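Putative TetR transcriptional regulator (Rhodococcus sp., PDB 2I10) probably binds DNA as a two-chain transcriptional regulator of the TetR family, and holds p-nitrophenol in a pocket of its larger helical domain. Local coordinates at residues B[62-70]-B[102-110]; B[149-160]-B[190-198]. All blocks are in the same frame, centred on the assembly; numbering follows the deposited sequence.

Contact 1: B[62-70]-B[102-110]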
loop_
_atom_site.group_PDB
_atom_site.type_symbol
_atom_site.label_atom_id
_atom_site.label_comp_id
_atom_site.label_asym_id
_atom_site.label_seq_id
_atom_site.Cartn_x
_atom_site.Cartn_y
_atom_site.Cartn_z
ATOM N N THR B 62 -4.492 -18.854 3.621
ATOM C CA THR B 62 -4.806 -17.467 3.961
ATOM C C THR B 62 -3.591 -16.578 3.553
ATOM O O THR B 62 -3.777 -15.540 2.938
ATOM C CB THR B 62 -5.173 -17.317 5.460
ATOM O OG1 THR B 62 -6.376 -18.049 5.727
ATOM C CG2 THR B 62 -5.482 -15.875 5.811
ATOM N N LEU B 63 -2.370 -17.027 3.837
ATOM C CA LEU B 63 -1.168 -16.295 3.452
ATOM C C LEU B 63 -1.000 -16.235 1.958
ATOM O O LEU B 63 -0.499 -15.221 1.455
ATOM C CB LEU B 63 0.086 -16.865 4.116
ATOM C CG LEU B 63 0.219 -16.896 5.644
ATOM C CD1 LEU B 63 1.593 -17.508 6.039
ATOM C CD2 LEU B 63 0.063 -15.484 6.278
ATOM N N ASP B 64 -1.347 -17.297 1.232
ATOM C CA ASP B 64 -1.358 -17.238 -0.232
ATOM C C ASP B 64 -2.248 -16.100 -0.724
ATOM O O ASP B 64 -1.898 -15.415 -1.671
ATOM C CB ASP B 64 -1.881 -18.542 -0.859
ATOM C CG ASP B 64 -0.951 -19.725 -0.653
ATOM O OD1 ASP B 64 0.226 -19.511 -0.275
ATOM O OD2 ASP B 64 -1.406 -20.885 -0.881
ATOM N N ARG B 65 -3.417 -15.931 -0.098
ATOM C CA ARG B 65 -4.378 -14.916 -0.525
ATOM C C ARG B 65 -3.919 -13.482 -0.148
ATOM O O ARG B 65 -4.102 -12.564 -0.925
ATOM C CB ARG B 65 -5.765 -15.239 0.053
ATOM C CG ARG B 65 -6.916 -14.305 -0.359
ATOM C CD ARG B 65 -7.230 -14.357 -1.852
ATOM N NE ARG B 65 -7.546 -15.695 -2.378
ATOM C CZ ARG B 65 -8.780 -16.156 -2.587
ATOM N NH1 ARG B 65 -9.830 -15.405 -2.282
ATOM N NH2 ARG B 65 -8.974 -17.379 -3.078
ATOM N N TYR B 66 -3.318 -13.302 1.021
ATOM C CA TYR B 66 -3.105 -11.959 1.565
ATOM C C TYR B 66 -1.676 -11.451 1.699
ATOM O O TYR B 66 -1.486 -10.309 2.094
ATOM C CB TYR B 66 -3.742 -11.866 2.935
ATOM C CG TYR B 66 -5.272 -11.843 2.916
ATOM C CD1 TYR B 66 -5.959 -10.647 2.696
ATOM C CD2 TYR B 66 -6.022 -13.011 3.146
ATOM C CE1 TYR B 66 -7.359 -10.593 2.693
ATOM C CE2 TYR B 66 -7.457 -12.974 3.146
ATOM C CZ TYR B 66 -8.102 -11.756 2.920
ATOM O OH TYR B 66 -9.487 -11.678 2.893
HETATM N N MSE B 67 -0.677 -12.281 1.437
HETATM C CA MSE B 67 0.724 -11.905 1.655
HETATM C C MSE B 67 1.295 -11.443 0.317
HETATM O O MSE B 67 1.261 -12.220 -0.640
HETATM C CB MSE B 67 1.537 -13.084 2.248
HETATM C CG MSE B 67 2.074 -12.936 3.732
HETATM SE SE MSE B 67 3.625 -14.270 4.015
HETATM C CE MSE B 67 4.908 -13.378 2.937
ATOM N N CYS B 68 1.776 -10.191 0.224
ATOM C CA CYS B 68 2.543 -9.730 -0.959
ATOM C C CYS B 68 3.799 -10.609 -1.162
ATOM O O CYS B 68 4.079 -11.089 -2.262
ATOM C CB CYS B 68 2.918 -8.202 -0.856
ATOM S SG CYS B 68 1.478 -6.966 -1.219
ATOM N N GLU B 69 4.513 -10.843 -0.068
ATOM C CA GLU B 69 5.869 -11.419 -0.086
ATOM C C GLU B 69 5.956 -12.952 -0.114
ATOM O O GLU B 69 6.984 -13.506 0.295
ATOM C CB GLU B 69 6.653 -10.922 1.128
ATOM C CG GLU B 69 6.587 -9.421 1.331
ATOM C CD GLU B 69 5.415 -8.941 2.198
ATOM O OE1 GLU B 69 4.420 -9.670 2.407
ATOM O OE2 GLU B 69 5.510 -7.804 2.672
ATOM N N ARG B 70 4.900 -13.626 -0.574
ATOM C CA ARG B 70 4.840 -15.097 -0.609
ATOM C C ARG B 70 6.049 -15.771 -1.269
ATOM O O ARG B 70 6.298 -15.545 -2.453
ATOM C CB ARG B 70 3.535 -15.536 -1.307
ATOM C CG ARG B 70 2.986 -16.833 -0.751
ATOM C CD ARG B 70 2.723 -16.744 0.742
ATOM N NE ARG B 70 2.120 -17.971 1.226
ATOM C CZ ARG B 70 2.541 -18.751 2.229
ATOM N NH1 ARG B 70 3.594 -18.459 2.969
ATOM N NH2 ARG B 70 1.839 -19.839 2.535
ATOM N N GLY B 102 -9.798 -7.561 -6.011
ATOM C CA GLY B 102 -10.740 -6.487 -5.718
ATOM C C GLY B 102 -10.759 -6.289 -4.228
ATOM O O GLY B 102 -11.318 -5.285 -3.711
ATOM N N GLN B 103 -10.165 -7.300 -3.585
ATOM C CA GLN B 103 -9.787 -7.417 -2.178
ATOM C C GLN B 103 -9.465 -6.095 -1.482
ATOM O O GLN B 103 -8.352 -5.588 -1.689
ATOM C CB GLN B 103 -8.511 -8.291 -2.161
ATOM C CG GLN B 103 -8.229 -8.974 -0.839
ATOM C CD GLN B 103 -7.542 -8.082 0.159
ATOM O OE1 GLN B 103 -8.171 -7.535 1.049
ATOM N NE2 GLN B 103 -6.234 -7.952 0.027
ATOM N N PRO B 104 -10.377 -5.578 -0.611
ATOM C CA PRO B 104 -10.322 -4.168 -0.152
ATOM C C PRO B 104 -9.318 -3.816 0.957
ATOM O O PRO B 104 -9.149 -2.644 1.252
ATOM C CB PRO B 104 -11.748 -3.903 0.347
ATOM C CG PRO B 104 -12.191 -5.228 0.894
ATOM C CD PRO B 104 -11.503 -6.301 0.019
ATOM N N PHE B 105 -8.689 -4.809 1.576
ATOM C CA PHE B 105 -7.734 -4.563 2.669
ATOM C C PHE B 105 -6.299 -4.280 2.177
ATOM O O PHE B 105 -5.460 -3.722 2.904
ATOM C CB PHE B 105 -7.720 -5.759 3.650
ATOM C CG PHE B 105 -9.011 -5.944 4.395
ATOM C CD1 PHE B 105 -9.928 -6.901 3.987
ATOM C CD2 PHE B 105 -9.314 -5.139 5.487
ATOM C CE1 PHE B 105 -11.111 -7.068 4.661
ATOM C CE2 PHE B 105 -10.513 -5.289 6.168
ATOM C CZ PHE B 105 -11.414 -6.260 5.751
ATOM N N GLY B 106 -6.006 -4.695 0.947
ATOM C CA GLY B 106 -4.650 -4.702 0.472
ATOM C C GLY B 106 -4.003 -5.917 1.130
ATOM O O GLY B 106 -4.682 -6.690 1.844
ATOM N N CYS B 107 -2.709 -6.088 0.877
ATOM C CA CYS B 107 -1.988 -7.204 1.433
ATOM C C CYS B 107 -1.576 -6.865 2.845
ATOM O O CYS B 107 -1.701 -5.718 3.318
ATOM C CB CYS B 107 -0.811 -7.610 0.575
ATOM S SG CYS B 107 0.589 -6.470 0.595
HETATM N N MSE B 108 -1.109 -7.866 3.553
HETATM C CA MSE B 108 -0.918 -7.706 4.965
HETATM C C MSE B 108 0.095 -6.626 5.338
HETATM O O MSE B 108 -0.093 -5.883 6.305
HETATM C CB MSE B 108 -0.566 -9.054 5.569
HETATM C CG MSE B 108 -1.716 -10.060 5.502
HETATM SE SE MSE B 108 -1.050 -11.968 5.737
HETATM C CE MSE B 108 -0.078 -11.668 7.424
ATOM N N THR B 109 1.190 -6.522 4.627
ATOM C CA THR B 109 2.067 -5.355 4.904
ATOM C C THR B 109 1.411 -3.963 4.743
ATOM O O THR B 109 1.671 -3.036 5.528
ATOM C CB THR B 109 3.406 -5.466 4.115
ATOM O OG1 THR B 109 4.033 -6.670 4.568
ATOM C CG2 THR B 109 4.352 -4.174 4.258
ATOM N N VAL B 110 0.584 -3.814 3.728
ATOM C CA VAL B 110 -0.210 -2.598 3.602
ATOM C C VAL B 110 -1.023 -2.388 4.902
ATOM O O VAL B 110 -0.916 -1.344 5.535
ATOM C CB VAL B 110 -1.114 -2.600 2.335
ATOM C CG1 VAL B 110 -2.199 -1.519 2.430
ATOM C CG2 VAL B 110 -0.255 -2.409 1.046
HETATM O O HOH W 1 -10.691 -9.776 1.427
HETATM O O HOH W 2 2.048 -9.102 2.872
#

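Contact 2: B[149-160]-B[190-198]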
loop_
_atom_site.group_PDB
_atom_site.type_symbol
_atom_site.label_atom_id
_atom_site.label_comp_id
_atom_site.label_asym_id
_atom_site.label_seq_id
_atom_site.Cartn_x
_atom_site.Cartn_y
_atom_site.Cartn_z
ATOM N N GLY B 149 25.242 -9.875 -16.625
ATOM C CA GLY B 149 25.413 -8.684 -17.437
ATOM C C GLY B 149 24.127 -8.104 -17.995
ATOM O O GLY B 149 24.191 -7.204 -18.810
ATOM N N ASP B 150 22.958 -8.607 -17.584
ATOM C CA ASP B 150 21.692 -8.010 -18.043
ATOM C C ASP B 150 21.295 -6.806 -17.188
ATOM O O ASP B 150 20.443 -6.039 -17.564
ATOM C CB ASP B 150 20.541 -9.020 -18.092
ATOM C CG ASP B 150 20.324 -9.733 -16.768
ATOM O OD1 ASP B 150 21.000 -10.754 -16.527
ATOM O OD2 ASP B 150 19.460 -9.295 -15.985
ATOM N N LEU B 151 21.909 -6.675 -16.020
ATOM C CA LEU B 151 21.827 -5.445 -15.228
ATOM C C LEU B 151 23.107 -4.661 -15.462
ATOM O O LEU B 151 24.197 -5.193 -15.285
ATOM C CB LEU B 151 21.635 -5.756 -13.746
ATOM C CG LEU B 151 20.740 -4.875 -12.886
ATOM C CD1 LEU B 151 19.357 -4.567 -13.530
ATOM C CD2 LEU B 151 20.569 -5.568 -11.540
ATOM N N PRO B 152 22.979 -3.403 -15.920
ATOM C CA PRO B 152 24.161 -2.571 -16.213
ATOM C C PRO B 152 25.035 -2.404 -14.987
ATOM O O PRO B 152 24.505 -2.246 -13.884
ATOM C CB PRO B 152 23.571 -1.218 -16.629
ATOM C CG PRO B 152 22.120 -1.292 -16.365
ATOM C CD PRO B 152 21.708 -2.711 -16.199
ATOM N N ALA B 153 26.359 -2.419 -15.186
ATOM C CA ALA B 153 27.289 -2.308 -14.064
ATOM C C ALA B 153 27.095 -0.945 -13.402
ATOM O O ALA B 153 26.829 0.019 -14.076
ATOM C CB ALA B 153 28.722 -2.477 -14.538
ATOM N N GLY B 154 27.208 -0.870 -12.078
ATOM C CA GLY B 154 27.012 0.420 -11.399
ATOM C C GLY B 154 25.538 0.655 -11.047
ATOM O O GLY B 154 25.191 1.700 -10.506
ATOM N N THR B 155 24.663 -0.286 -11.381
ATOM C CA THR B 155 23.242 -0.176 -10.971
ATOM C C THR B 155 23.229 -0.073 -9.436
ATOM O O THR B 155 23.927 -0.837 -8.739
ATOM C CB THR B 155 22.419 -1.376 -11.460
ATOM O OG1 THR B 155 22.375 -1.360 -12.890
ATOM C CG2 THR B 155 20.945 -1.370 -10.911
ATOM N N ASP B 156 22.501 0.911 -8.905
ATOM C CA ASP B 156 22.269 0.935 -7.478
ATOM C C ASP B 156 21.275 -0.171 -7.102
ATOM O O ASP B 156 20.066 -0.002 -7.195
ATOM C CB ASP B 156 21.828 2.307 -6.982
ATOM C CG ASP B 156 21.755 2.373 -5.465
ATOM O OD1 ASP B 156 21.737 1.301 -4.811
ATOM O OD2 ASP B 156 21.697 3.484 -4.921
ATOM N N CYS B 157 21.790 -1.323 -6.670
ATOM C CA CYS B 157 20.900 -2.496 -6.418
ATOM C C CYS B 157 20.010 -2.320 -5.191
ATOM O O CYS B 157 18.899 -2.811 -5.135
ATOM C CB CYS B 157 21.769 -3.763 -6.297
ATOM S SG CYS B 157 22.416 -4.184 -7.909
ATOM N N THR B 158 20.560 -1.645 -4.187
ATOM C CA THR B 158 19.876 -1.359 -2.949
ATOM C C THR B 158 18.662 -0.466 -3.171
ATOM O O THR B 158 17.554 -0.774 -2.695
ATOM C CB THR B 158 20.878 -0.759 -1.958
ATOM O OG1 THR B 158 21.692 -1.828 -1.463
ATOM C CG2 THR B 158 20.168 -0.166 -0.786
ATOM N N ALA B 159 18.876 0.653 -3.879
ATOM C CA ALA B 159 17.806 1.508 -4.317
ATOM C C ALA B 159 16.776 0.798 -5.190
ATOM O O ALA B 159 15.558 1.018 -5.038
ATOM C CB ALA B 159 18.371 2.745 -5.067
ATOM N N LEU B 160 17.261 -0.002 -6.142
ATOM C CA LEU B 160 16.371 -0.677 -7.081
ATOM C C LEU B 160 15.495 -1.762 -6.402
ATOM O O LEU B 160 14.334 -1.929 -6.773
ATOM C CB LEU B 160 17.160 -1.262 -8.244
ATOM C CG LEU B 160 16.342 -1.845 -9.410
ATOM C CD1 LEU B 160 15.447 -0.783 -10.066
ATOM C CD2 LEU B 160 17.310 -2.377 -10.395
ATOM N N LEU B 190 4.629 -1.138 -16.852
ATOM C CA LEU B 190 5.411 0.113 -16.765
ATOM C C LEU B 190 6.363 0.117 -15.566
ATOM O O LEU B 190 7.509 0.581 -15.660
ATOM C CB LEU B 190 4.471 1.312 -16.673
ATOM C CG LEU B 190 3.586 1.637 -17.869
ATOM C CD1 LEU B 190 2.555 2.676 -17.459
ATOM C CD2 LEU B 190 4.439 2.150 -19.007
ATOM N N ALA B 191 5.901 -0.408 -14.432
ATOM C CA ALA B 191 6.755 -0.389 -13.240
ATOM C C ALA B 191 8.004 -1.232 -13.450
ATOM O O ALA B 191 9.097 -0.834 -13.041
ATOM C CB ALA B 191 5.997 -0.831 -11.968
ATOM N N ALA B 192 7.840 -2.368 -14.138
ATOM C CA ALA B 192 8.955 -3.283 -14.386
ATOM C C ALA B 192 10.059 -2.645 -15.248
ATOM O O ALA B 192 11.244 -3.004 -15.130
ATOM C CB ALA B 192 8.465 -4.570 -15.013
ATOM N N GLN B 193 9.674 -1.677 -16.072
ATOM C CA GLN B 193 10.591 -0.967 -16.970
ATOM C C GLN B 193 11.772 -0.361 -16.245
ATOM O O GLN B 193 12.822 -0.171 -16.836
ATOM C CB GLN B 193 9.859 0.161 -17.724
ATOM C CG GLN B 193 9.255 -0.224 -19.059
ATOM C CD GLN B 193 8.363 0.899 -19.649
ATOM O OE1 GLN B 193 8.371 2.057 -19.172
ATOM N NE2 GLN B 193 7.607 0.560 -20.703
ATOM N N VAL B 194 11.582 -0.024 -14.976
ATOM C CA VAL B 194 12.647 0.519 -14.142
ATOM C C VAL B 194 13.797 -0.459 -13.902
ATOM O O VAL B 194 14.918 -0.038 -13.665
ATOM C CB VAL B 194 12.088 1.052 -12.811
ATOM C CG1 VAL B 194 13.222 1.556 -11.905
ATOM C CG2 VAL B 194 11.066 2.196 -13.109
ATOM N N VAL B 195 13.518 -1.757 -13.953
ATOM C CA VAL B 195 14.603 -2.752 -13.932
ATOM C C VAL B 195 15.162 -2.895 -15.352
ATOM O O VAL B 195 14.512 -3.446 -16.229
ATOM C CB VAL B 195 14.128 -4.056 -13.354
ATOM C CG1 VAL B 195 15.299 -5.082 -13.266
ATOM C CG2 VAL B 195 13.556 -3.800 -11.943
ATOM N N PRO B 196 16.364 -2.341 -15.599
ATOM C CA PRO B 196 16.863 -2.326 -16.980
ATOM C C PRO B 196 17.263 -3.689 -17.518
ATOM O O PRO B 196 17.608 -4.574 -16.743
ATOM C CB PRO B 196 18.112 -1.442 -16.896
ATOM C CG PRO B 196 18.068 -0.811 -15.516
ATOM C CD PRO B 196 17.312 -1.717 -14.658
ATOM N N ARG B 197 17.177 -3.853 -18.837
ATOM C CA ARG B 197 17.756 -5.015 -19.500
ATOM C C ARG B 197 18.804 -4.555 -20.495
ATOM O O ARG B 197 18.473 -4.112 -21.604
ATOM C CB ARG B 197 16.697 -5.875 -20.201
ATOM C CG ARG B 197 17.219 -7.278 -20.537
ATOM C CD ARG B 197 16.427 -7.975 -21.629
ATOM N NE ARG B 197 17.077 -9.223 -22.028
ATOM C CZ ARG B 197 17.791 -9.398 -23.140
ATOM N NH1 ARG B 197 17.951 -8.409 -24.020
ATOM N NH2 ARG B 197 18.341 -10.581 -23.383
ATOM N N ALA B 198 20.074 -4.638 -20.089
ATOM C CA ALA B 198 21.204 -4.264 -20.968
ATOM C C ALA B 198 21.383 -5.285 -22.091
ATOM O O ALA B 198 21.120 -6.481 -21.890
ATOM C CB ALA B 198 22.503 -4.115 -20.164
HETATM O O HOH W 3 17.525 -7.327 -16.540
#

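Contact 1: B[62-70]-B[102-110]
A disulfide fixes the junction where the helix leaving the DNA-binding domain of this TetR-family protein meets the larger helical domain: Cys68 SG and Cys107 SG lie 2.1 Å apart, with a chi3 of -98°, close to the 90° such bonds prefer. Cys107 turns its sulfur between its own backbone N and carbonyl carbon (chi1 72°), which brings it to Cys68. The backbone closes the same joint, since Met108 N, in the first turn of helix 108-112, donates to Tyr66 O at 2.9 Å. The selenium of Met108, a selenomethionine, packs on Leu63 CD2 at 3.7 Å and on Met67 CG. One residue on, Thr109 OG1 donates to the syn lone pair of Glu69 OE2 at 2.7 Å, an oxygen that Tyr169 also binds, while a water joins Glu69 OE1 to Cys68 N and Thr109 N. The Gln103 amide crosses the Tyr66 ring edge obliquely, OE1 3.6 Å from Tyr66 CE1; NE2 donates to Gly106 O and OE1 accepts from Phe105 N, bracing the type I turn from Gln103 to Gly106. Were Gln103 an alanine, that turn would probably lose both side-chain braces and the CE1 side of the Tyr66 ring its amide contact. Helix 15-27 meets Tyr66 through Gln18, helix 121-148 packs on Met67 and Met108, and helix 157-177 lies against Cys68 and Thr109.

Contact 2: B[149-160]-B[190-198]
Leu160 overlaps Val194 and Val195 with one methyl, CD1, which lies 3.7 Å from Val194 CG1 and 4.0 Å from Val195 CG2. Its CG stands opposite the backbone N about the first bond (chi1 -172°), and from there the branch runs past Val194 in the reverse direction. CD2 of the same residue makes a looser approach to the Pro196 ring. Farther along, Leu151 CD1 reaches Pro196 CD at 3.7 Å and also touches Val195 CG1, although its CB points away from the other segment: a chi1 of -143°, together with the turn about CB-CG, brings the methyl back. The Pro152 and Pro196 side chains cross at about a right angle, with Pro152 CD 3.9 Å from Pro196 CB. The contact joins the connection between helices 121-148 and 157-177 of the TetR-type ligand-binding domain to the C-terminal tail that follows helix 181-192. Within that connection, Pro152 O accepts from both N and OG1 of Thr155, closing a type II turn, and Asp156 caps helix 157-177 by accepting from Ala159 N. One direct hydrogen bond crosses between the segments, Ala198 N to Asp150 O at 2.9 Å, nearly straight with an N-H...O angle of 164°. Arg197 CA adds a C-H...O approach to that same oxygen. A water sits 2.8 Å from Asp150 OD2 and equally close to Pro196 O; OD2 also accepts from Ala83 N, at the start of helix 83-98, whose Val87 packs on Val195. Val194 meets Val194 of the second subunit.

Overall arrangement
From the N terminus, the chain passes through the predicted helix-turn-helix and along helix 55-66 before entering contact 1. That contact closes a loop holding 31 residues between its segments, mostly helices 71-78 and 83-98, and ties the end of helix 55-66 to the start of helix 108-112. Helix 121-148 then leads to contact 2, which closes a second loop, of 29 residues, around helices 157-177 and 181-192. The loops follow in series, neither nesting nor crossing. Their centres are 26 Å apart and their nearest atoms about 13 Å. Helices 83-98 and 121-148 pack against both contacts, while helix 157-177 lies against contact 1 and begins within contact 2; each contact also touches the second subunit.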